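Local coordinates for protein macrophomate synthase intermolecular Diels-Alderase (Macrophoma commelinae, PDB 1IZC) that belongs to the HpcH/HpaI aldolase/citrate lyase family of TIM barrels and binds a magnesium ion together with pyruvic acid, at residues L97-V102 with G120-H125; E138-P143 with V178-Q183; E185-V190 with G210-D215. The protein carries 1 engineered substitution. All coordinates share one frame; numbering follows the deposited sequence.

Contact 1 of 3, residues L97-V102 with G120-H125. With PYR (pyruvic acid), chain C.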
loop_
_atom_site.group_PDB
_atom_site.type_symbol
_atom_site.label_atom_id
_atom_site.label_comp_id
_atom_site.label_asym_id
_atom_site.label_seq_id
_atom_site.Cartn_x
_atom_site.Cartn_y
_atom_site.Cartn_z
ATOM N N LEU A 97 19.609 -16.963 5.099
ATOM C CA LEU A 97 19.102 -16.724 6.444
ATOM C C LEU A 97 18.820 -15.226 6.567
ATOM O O LEU A 97 19.387 -14.423 5.824
ATOM C CB LEU A 97 20.148 -17.148 7.468
ATOM C CG LEU A 97 20.483 -18.633 7.335
ATOM C CD1 LEU A 97 21.559 -18.994 8.338
ATOM C CD2 LEU A 97 19.215 -19.469 7.551
ATOM N N VAL A 98 17.952 -14.842 7.498
ATOM C CA VAL A 98 17.634 -13.432 7.649
ATOM C C VAL A 98 18.078 -12.879 8.987
ATOM O O VAL A 98 17.780 -13.450 10.038
ATOM C CB VAL A 98 16.111 -13.171 7.499
ATOM C CG1 VAL A 98 15.815 -11.692 7.726
ATOM C CG2 VAL A 98 15.637 -13.609 6.130
ATOM N N ILE A 99 18.819 -11.776 8.934
ATOM C CA ILE A 99 19.296 -11.088 10.135
ATOM C C ILE A 99 18.643 -9.717 10.082
ATOM O O ILE A 99 18.603 -9.074 9.016
ATOM C CB ILE A 99 20.827 -10.937 10.118
ATOM C CG1 ILE A 99 21.469 -12.328 10.155
ATOM C CG2 ILE A 99 21.292 -10.094 11.313
ATOM C CD1 ILE A 99 22.952 -12.333 9.764
ATOM N N VAL A 100 18.125 -9.260 11.217
ATOM C CA VAL A 100 17.454 -7.980 11.235
ATOM C C VAL A 100 18.033 -7.084 12.301
ATOM O O VAL A 100 18.178 -7.503 13.451
ATOM C CB VAL A 100 15.932 -8.134 11.530
ATOM C CG1 VAL A 100 15.269 -6.752 11.576
ATOM C CG2 VAL A 100 15.278 -8.989 10.462
ATOM N N ARG A 101 18.422 -5.875 11.910
ATOM C CA ARG A 101 18.886 -4.927 12.914
ATOM C C ARG A 101 17.644 -4.128 13.261
ATOM O O ARG A 101 17.050 -3.462 12.408
ATOM C CB ARG A 101 19.954 -3.965 12.414
ATOM C CG ARG A 101 20.087 -2.857 13.449
ATOM C CD ARG A 101 21.251 -2.003 13.261
ATOM N NE ARG A 101 21.141 -1.130 12.102
ATOM C CZ ARG A 101 22.139 -0.346 11.732
ATOM N NH1 ARG A 101 23.261 -0.364 12.440
ATOM N NH2 ARG A 101 22.034 0.433 10.662
ATOM N N VAL A 102 17.254 -4.191 14.523
ATOM C CA VAL A 102 16.052 -3.536 14.978
ATOM C C VAL A 102 16.305 -2.239 15.714
ATOM O O VAL A 102 17.423 -1.965 16.125
ATOM C CB VAL A 102 15.277 -4.463 15.947
ATOM C CG1 VAL A 102 14.906 -5.764 15.244
ATOM C CG2 VAL A 102 16.142 -4.766 17.180
ATOM N N GLY A 120 18.442 -13.978 13.127
ATOM C CA GLY A 120 19.390 -13.186 13.893
ATOM C C GLY A 120 18.871 -11.776 14.127
ATOM O O GLY A 120 18.227 -11.176 13.258
ATOM N N ILE A 121 19.140 -11.249 15.314
ATOM C CA ILE A 121 18.733 -9.899 15.663
ATOM C C ILE A 121 19.983 -9.127 16.078
ATOM O O ILE A 121 20.734 -9.571 16.950
ATOM C CB ILE A 121 17.733 -9.897 16.846
ATOM C CG1 ILE A 121 16.456 -10.659 16.470
ATOM C CG2 ILE A 121 17.421 -8.476 17.274
ATOM C CD1 ILE A 121 15.585 -9.991 15.381
ATOM N N VAL A 122 20.210 -7.986 15.435
ATOM C CA VAL A 122 21.335 -7.124 15.774
ATOM C C VAL A 122 20.761 -5.969 16.595
ATOM O O VAL A 122 19.798 -5.306 16.188
ATOM C CB VAL A 122 22.044 -6.577 14.509
ATOM C CG1 VAL A 122 23.094 -5.527 14.916
ATOM C CG2 VAL A 122 22.698 -7.732 13.744
ATOM N N ILE A 123 21.351 -5.741 17.765
ATOM C CA ILE A 123 20.885 -4.703 18.684
ATOM C C ILE A 123 21.809 -3.502 18.593
ATOM O O ILE A 123 22.992 -3.595 18.927
ATOM C CB ILE A 123 20.925 -5.216 20.141
ATOM C CG1 ILE A 123 20.115 -6.508 20.262
ATOM C CG2 ILE A 123 20.378 -4.129 21.087
ATOM C CD1 ILE A 123 20.461 -7.299 21.520
ATOM N N PRO A 124 21.289 -2.356 18.133
ATOM C CA PRO A 124 22.185 -1.204 18.043
ATOM C C PRO A 124 22.488 -0.498 19.363
ATOM O O PRO A 124 21.759 -0.628 20.349
ATOM C CB PRO A 124 21.475 -0.286 17.046
ATOM C CG PRO A 124 20.018 -0.558 17.290
ATOM C CD PRO A 124 19.948 -2.061 17.595
ATOM N N HIS A 125 23.609 0.219 19.360
ATOM C CA HIS A 125 24.041 1.038 20.485
ATOM C C HIS A 125 24.087 0.326 21.828
ATOM O O HIS A 125 23.683 0.894 22.833
ATOM C CB HIS A 125 23.114 2.253 20.592
ATOM C CG HIS A 125 22.752 2.843 19.263
ATOM N ND1 HIS A 125 23.656 3.538 18.487
ATOM C CD2 HIS A 125 21.616 2.752 18.529
ATOM C CE1 HIS A 125 23.094 3.842 17.328
ATOM N NE2 HIS A 125 21.856 3.377 17.329
HETATM C C PYR C . 27.345 2.437 12.236
HETATM O O PYR C . 26.909 3.306 13.016
HETATM O OXT PYR C . 28.441 2.509 11.630
HETATM C CA PYR C . 26.409 1.262 12.088
HETATM O O3 PYR C . 25.316 1.167 12.670
HETATM C CB PYR C . 26.903 0.207 11.186
#
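Strands 97-101 and 120-123 are neighbouring staves of a TIM barrel, joined through helix 107-116 in a beta-alpha-beta unit, and they run parallel with their axes 21° apart. Both backbone polar atoms of Val100 bond to strand 120-123: its N donates to Gly120 O at 2.8 Å and its O accepts from Val122 N at 2.9 Å. Gly120 N to Val98 O and Val102 N to Val122 O continue the pattern toward either end. On the face carrying Ile99, Arg101 and Val122, the CG2 methyl of Ile99 meets CG2 of Val122 at 3.7 Å, while Arg101 CB lies 3.9 Å from Val122 CB. Just past the strand end, Val102 CG2 packs on Ile121 CG2, the two side chains crossing at about a right angle. Arg101 starts with CG anti to its backbone N (chi1 167°) and bends at chi3 (71°), which carries the guanidinium to pyruvic acid. There NH1 donates to O3 of the ligand at 2.6 Å, with O3 at the guanidinium edge. Asp70 forms a salt bridge with NH2 and Gln183 OE1 accepts from NH1. The guanidinium's positive charge, together with the magnesium ion that O3 also binds, would be expected to draw electron density toward that oxygen.

Contact 2 of 3, residues E138-P143 with V178-Q183. With PYR (pyruvic acid), chain C.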
loop_
_atom_site.group_PDB
_atom_site.type_symbol
_atom_site.label_atom_id
_atom_site.label_comp_id
_atom_site.label_asym_id
_atom_site.label_seq_id
_atom_site.Cartn_x
_atom_site.Cartn_y
_atom_site.Cartn_z
ATOM N N GLU A 138 12.801 -10.895 25.505
ATOM C CA GLU A 138 11.802 -10.782 24.446
ATOM C C GLU A 138 12.012 -11.699 23.246
ATOM O O GLU A 138 11.073 -11.956 22.484
ATOM C CB GLU A 138 11.738 -9.335 23.946
ATOM C CG GLU A 138 11.284 -8.320 24.989
ATOM C CD GLU A 138 9.916 -8.653 25.558
ATOM O OE1 GLU A 138 9.000 -8.964 24.763
ATOM O OE2 GLU A 138 9.755 -8.601 26.796
ATOM N N MET A 139 13.232 -12.194 23.080
ATOM C CA MET A 139 13.574 -13.028 21.930
ATOM C C MET A 139 13.392 -14.523 22.070
ATOM O O MET A 139 13.253 -15.243 21.077
ATOM C CB MET A 139 15.022 -12.773 21.534
ATOM C CG MET A 139 15.252 -11.458 20.818
ATOM S SD MET A 139 16.988 -11.159 20.444
ATOM C CE MET A 139 17.326 -12.545 19.284
ATOM N N TYR A 140 13.406 -15.004 23.301
ATOM C CA TYR A 140 13.306 -16.433 23.507
ATOM C C TYR A 140 12.167 -16.810 24.421
ATOM O O TYR A 140 11.822 -16.068 25.342
ATOM C CB TYR A 140 14.629 -16.966 24.077
ATOM C CG TYR A 140 15.828 -16.688 23.189
ATOM C CD1 TYR A 140 16.597 -15.535 23.355
ATOM C CD2 TYR A 140 16.170 -17.567 22.159
ATOM C CE1 TYR A 140 17.682 -15.259 22.513
ATOM C CE2 TYR A 140 17.245 -17.300 21.309
ATOM C CZ TYR A 140 17.998 -16.147 21.491
ATOM O OH TYR A 140 19.054 -15.895 20.637
ATOM N N TYR A 141 11.581 -17.970 24.148
ATOM C CA TYR A 141 10.489 -18.482 24.966
ATOM C C TYR A 141 11.037 -19.023 26.278
ATOM O O TYR A 141 12.224 -19.320 26.389
ATOM C CB TYR A 141 9.790 -19.633 24.242
ATOM C CG TYR A 141 9.160 -19.234 22.937
ATOM C CD1 TYR A 141 8.038 -18.416 22.912
ATOM C CD2 TYR A 141 9.678 -19.688 21.726
ATOM C CE1 TYR A 141 7.438 -18.057 21.713
ATOM C CE2 TYR A 141 9.086 -19.334 20.522
ATOM C CZ TYR A 141 7.971 -18.525 20.525
ATOM O OH TYR A 141 7.374 -18.203 19.336
ATOM N N GLY A 142 10.167 -19.133 27.271
ATOM C CA GLY A 142 10.593 -19.704 28.534
ATOM C C GLY A 142 11.068 -21.112 28.221
ATOM O O GLY A 142 10.588 -21.732 27.267
ATOM N N PRO A 143 11.984 -21.673 29.020
ATOM C CA PRO A 143 12.616 -21.098 30.209
ATOM C C PRO A 143 13.712 -20.055 29.980
ATOM O O PRO A 143 14.211 -19.470 30.932
ATOM C CB PRO A 143 13.155 -22.333 30.926
ATOM C CG PRO A 143 13.578 -23.202 29.774
ATOM C CD PRO A 143 12.431 -23.063 28.798
ATOM N N VAL A 178 17.667 -19.126 16.658
ATOM C CA VAL A 178 17.791 -17.670 16.739
ATOM C C VAL A 178 19.006 -17.141 17.492
ATOM O O VAL A 178 19.330 -17.619 18.584
ATOM C CB VAL A 178 16.500 -17.069 17.339
ATOM C CG1 VAL A 178 16.635 -15.552 17.477
ATOM C CG2 VAL A 178 15.305 -17.413 16.433
ATOM N N CYS A 179 19.643 -16.129 16.905
ATOM C CA CYS A 179 20.857 -15.519 17.460
ATOM C C CYS A 179 20.723 -14.048 17.840
ATOM O O CYS A 179 19.943 -13.301 17.228
ATOM C CB CYS A 179 22.000 -15.640 16.452
ATOM S SG CYS A 179 22.379 -17.332 15.939
ATOM N N ILE A 180 21.502 -13.646 18.847
ATOM C CA ILE A 180 21.538 -12.268 19.326
ATOM C C ILE A 180 22.938 -11.712 19.060
ATOM O O ILE A 180 23.952 -12.323 19.431
ATOM C CB ILE A 180 21.245 -12.150 20.846
ATOM C CG1 ILE A 180 19.867 -12.691 21.172
ATOM C CG2 ILE A 180 21.278 -10.689 21.263
ATOM C CD1 ILE A 180 19.439 -12.417 22.619
ATOM N N ILE A 181 22.982 -10.553 18.406
ATOM C CA ILE A 181 24.223 -9.890 18.045
ATOM C C ILE A 181 24.246 -8.428 18.507
ATOM O O ILE A 181 23.626 -7.559 17.884
ATOM C CB ILE A 181 24.430 -9.911 16.504
ATOM C CG1 ILE A 181 24.464 -11.355 16.000
ATOM C CG2 ILE A 181 25.748 -9.221 16.116
ATOM C CD1 ILE A 181 23.123 -11.841 15.464
ATOM N N PRO A 182 24.952 -8.142 19.609
ATOM C CA PRO A 182 25.016 -6.754 20.085
ATOM C C PRO A 182 25.882 -5.951 19.128
ATOM O O PRO A 182 26.857 -6.476 18.595
ATOM C CB PRO A 182 25.716 -6.874 21.437
ATOM C CG PRO A 182 25.389 -8.274 21.889
ATOM C CD PRO A 182 25.528 -9.067 20.603
ATOM N N GLN A 183 25.532 -4.687 18.913
ATOM C CA GLN A 183 26.343 -3.830 18.069
ATOM C C GLN A 183 26.968 -2.770 18.978
ATOM O O GLN A 183 26.269 -2.088 19.735
ATOM C CB GLN A 183 25.492 -3.189 16.970
ATOM C CG GLN A 183 26.263 -2.210 16.134
ATOM C CD GLN A 183 25.519 -1.805 14.886
ATOM O OE1 GLN A 183 24.286 -1.830 14.843
ATOM N NE2 GLN A 183 26.265 -1.414 13.864
HETATM C C PYR C . 27.345 2.437 12.236
HETATM O O PYR C . 26.909 3.306 13.016
HETATM O OXT PYR C . 28.441 2.509 11.630
HETATM C CA PYR C . 26.409 1.262 12.088
HETATM O O3 PYR C . 25.316 1.167 12.670
HETATM C CB PYR C . 26.903 0.207 11.186
#
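The outer side of the TIM barrel, where the helix layer closes over the strands, is the setting in which Met139 and Tyr140 meet Val178 and Ile180. Met139 is the last residue of helix 129-139, and its side chain reaches in toward the start of strand 179-184. A bend at chi3 (64°) turns the terminal methyl CE toward CG1 of Val178, 3.6 Å away, while the thioether sulfur SD packs beside Ile180, whose CD1 lies at 3.5 Å. Tyr140, the first residue to leave helical geometry, turns the edge of its ring to Val178, just before the strand, and to Ile180. CE1 faces Ile180 CD1, which lies near the ring plane, and CE2 stands 4.0 Å from Val178 CB.

Helix 129-139 follows strand 120-123 in the barrel, and strand 179-184 is the next stave of the sheet; the contact therefore ties the far end of one beta-alpha unit to the beginning of the following strand. Leu110 and Leu114 of helix 107-116 pack against Met139 from the neighbouring helix.

The polar end of Tyr140 is accommodated by the backbone. Its OH donates to Val178 O at 2.7 Å, arriving above the carbonyl plane, 57° out of it, and off the lone-pair directions. Arg29 NH2 also donates to this buried carbonyl, giving Val178 O two donors. At the other end of the strand Gln183 belongs to the ligand pocket: an extended side chain, with CG anti to the backbone N (chi1 176°), brings NE2 to 3.0 Å from O3 of pyruvic acid.

Contact 3 of 3, residues E185-V190 with G210-D215. With MG (magnesium ion), chain B; PYR (pyruvic acid), chain C.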
loop_
_atom_site.group_PDB
_atom_site.type_symbol
_atom_site.label_atom_id
_atom_site.label_comp_id
_atom_site.label_asym_id
_atom_site.label_seq_id
_atom_site.Cartn_x
_atom_site.Cartn_y
_atom_site.Cartn_z
ATOM N N GLU A 185 28.898 0.637 19.224
ATOM C CA GLU A 185 29.108 1.804 18.380
ATOM C C GLU A 185 29.133 3.123 19.126
ATOM O O GLU A 185 28.667 4.152 18.628
ATOM C CB GLU A 185 28.042 1.830 17.294
ATOM C CG GLU A 185 26.626 1.689 17.797
ATOM C CD GLU A 185 25.653 1.536 16.648
ATOM O OE1 GLU A 185 26.026 1.962 15.547
ATOM O OE2 GLU A 185 24.539 1.006 16.833
ATOM N N SER A 186 29.684 3.091 20.327
ATOM C CA SER A 186 29.801 4.302 21.122
ATOM C C SER A 186 31.020 4.165 22.016
ATOM O O SER A 186 31.522 3.060 22.229
ATOM C CB SER A 186 28.560 4.522 21.985
ATOM O OG SER A 186 28.411 3.501 22.955
ATOM N N VAL A 187 31.490 5.291 22.539
ATOM C CA VAL A 187 32.646 5.275 23.430
ATOM C C VAL A 187 32.349 4.423 24.660
ATOM O O VAL A 187 33.181 3.613 25.082
ATOM C CB VAL A 187 33.028 6.711 23.861
ATOM C CG1 VAL A 187 34.078 6.670 24.967
ATOM C CG2 VAL A 187 33.563 7.475 22.660
ATOM N N LYS A 188 31.168 4.592 25.244
ATOM C CA LYS A 188 30.810 3.804 26.421
ATOM C C LYS A 188 30.696 2.321 26.069
ATOM O O LYS A 188 31.004 1.456 26.892
ATOM C CB LYS A 188 29.491 4.299 27.020
ATOM C CG LYS A 188 29.610 5.630 27.748
ATOM C CD LYS A 188 28.324 5.962 28.498
ATOM C CE LYS A 188 28.494 7.210 29.359
ATOM N NZ LYS A 188 27.241 7.573 30.086
ATOM N N GLY A 189 30.246 2.029 24.849
ATOM C CA GLY A 189 30.121 0.640 24.432
ATOM C C GLY A 189 31.488 -0.027 24.362
ATOM O O GLY A 189 31.681 -1.154 24.822
ATOM N N VAL A 190 32.442 0.681 23.776
ATOM C CA VAL A 190 33.798 0.173 23.655
ATOM C C VAL A 190 34.415 0.021 25.045
ATOM O O VAL A 190 35.096 -0.965 25.335
ATOM C CB VAL A 190 34.645 1.129 22.786
ATOM C CG1 VAL A 190 36.137 0.796 22.917
ATOM C CG2 VAL A 190 34.209 1.004 21.327
ATOM N N GLY A 210 30.801 4.251 11.978
ATOM C CA GLY A 210 30.267 5.591 11.806
ATOM C C GLY A 210 29.779 6.215 13.095
ATOM O O GLY A 210 30.241 7.295 13.484
ATOM N N ASP A 211 28.835 5.552 13.759
ATOM C CA ASP A 211 28.328 6.091 15.007
ATOM C C ASP A 211 29.448 6.203 16.031
ATOM O O ASP A 211 29.487 7.161 16.793
ATOM C CB ASP A 211 27.182 5.241 15.558
ATOM C CG ASP A 211 25.839 5.614 14.938
ATOM O OD1 ASP A 211 25.629 6.810 14.646
ATOM O OD2 ASP A 211 24.989 4.726 14.753
ATOM N N TYR A 212 30.366 5.238 16.048
ATOM C CA TYR A 212 31.463 5.312 17.010
ATOM C C TYR A 212 32.297 6.569 16.776
ATOM O O TYR A 212 32.560 7.335 17.709
ATOM C CB TYR A 212 32.382 4.092 16.907
ATOM C CG TYR A 212 33.635 4.273 17.741
ATOM C CD1 TYR A 212 33.602 4.130 19.131
ATOM C CD2 TYR A 212 34.822 4.695 17.148
ATOM C CE1 TYR A 212 34.733 4.414 19.916
ATOM C CE2 TYR A 212 35.955 4.983 17.917
ATOM C CZ TYR A 212 35.901 4.844 19.293
ATOM O OH TYR A 212 37.014 5.175 20.048
ATOM N N MET A 213 32.714 6.779 15.533
ATOM C CA MET A 213 33.527 7.942 15.212
ATOM C C MET A 213 32.844 9.250 15.590
ATOM O O MET A 213 33.479 10.158 16.118
ATOM C CB MET A 213 33.891 7.937 13.730
ATOM C CG MET A 213 34.853 6.813 13.372
ATOM S SD MET A 213 35.438 6.901 11.683
ATOM C CE MET A 213 34.171 5.951 10.804
ATOM N N ILE A 214 31.545 9.352 15.342
ATOM C CA ILE A 214 30.842 10.576 15.701
ATOM C C ILE A 214 30.865 10.755 17.214
ATOM O O ILE A 214 31.159 11.836 17.724
ATOM C CB ILE A 214 29.375 10.530 15.203
ATOM C CG1 ILE A 214 29.363 10.508 13.672
ATOM C CG2 ILE A 214 28.591 11.724 15.741
ATOM C CD1 ILE A 214 27.973 10.338 13.062
ATOM N N ASP A 215 30.583 9.677 17.936
ATOM C CA ASP A 215 30.536 9.731 19.380
ATOM C C ASP A 215 31.905 10.021 19.979
ATOM O O ASP A 215 31.998 10.647 21.028
ATOM C CB ASP A 215 29.989 8.413 19.934
ATOM C CG ASP A 215 29.651 8.497 21.412
ATOM O OD1 ASP A 215 28.883 9.405 21.809
ATOM O OD2 ASP A 215 30.146 7.648 22.184
HETATM MG MG MG B . 25.009 2.772 13.919
HETATM C C PYR C . 27.345 2.437 12.236
HETATM O O PYR C . 26.909 3.306 13.016
HETATM O OXT PYR C . 28.441 2.509 11.630
HETATM C CA PYR C . 26.409 1.262 12.088
HETATM O O3 PYR C . 25.316 1.167 12.670
HETATM C CB PYR C . 26.903 0.207 11.186
HETATM O O HOH W 1 23.140 1.994 14.756
HETATM O O HOH W 2 29.535 6.992 24.716
HETATM O O HOH W 3 24.044 3.690 12.080
#
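Tyr212, Glu185 and Asp215 bury the most surface where the loop after strand 179-184 meets helix 209-215, at the C-terminal rim of the TIM barrel that holds the magnesium site. Glu185 supplies one metal ligand. Its CG sits between the backbone N and the carbonyl carbon (chi1 51°) and the chain then extends, which places OE1 2.1 Å from the magnesium ion. Asp211, in helix 209-215, lies alongside Glu185 and points the same way; its OD2 binds the metal, also at 2.1 Å, and the carboxylate planes are 61° apart. Glu185 OE1 and Asp211 OD2 come within 3.1 Å as neighbouring ligands of the one cation, whose charge probably offsets their repulsion. Pyruvic acid chelates through O and O3, and two waters bring the coordination to six. One of these waters donates to Glu185 OE2, which also accepts from His125 N. Asp211 is fixed from another chain as well: Phe149 N of the second subunit hydrogen-bonds to OD1, and Ser148 OG of that subunit to OD2. Helix 209-215 adds backbone donors to the ligand, Gly210 N to OXT, and Asp211 N, 3.1 Å from O of the ligand.

Tyr212 packs by carbon contacts against the start of helix 187-191. Its CE1 meets CG2 of Val190 at 3.7 Å, the side chains crossing at about a right angle, and Ser186 C lies near the plane of the ring at its edge. Phe207 meets the same ring.

Ser186 N-caps helix 187-191, its OG accepting from Gly189 N, and OG is also hydrogen-bonded to Glu127 OE2. Asp215 serves the same helix start from across the contact: a water that donates to its OD2 accepts from Lys188 N, and OD2 uses its anti lone pair to accept from Val187 N at 2.7 Å, almost straight at 171°.

The three contacts follow one another along the chain and belong to one eight-stranded TIM barrel. Contacts 1 and 2, with centres about 10 Å apart, share the wall: strand 120-123 lies between 97-101 and 179-184, and probable backbone hydrogen bonds join Ile121 to Ile181 and Ile123 to Gln183. Contact 3 begins just after contact 2 ends, yet their centres are about 23 Å apart, because strand 179-184 carries the chain to the rim bearing the metal. The centres of contacts 1 and 3 lie about 18 Å apart. Each contact sends at least one residue to pyruvic acid, illustrating how a barrel gathers residues distant in sequence at the C-terminal ends of its strands.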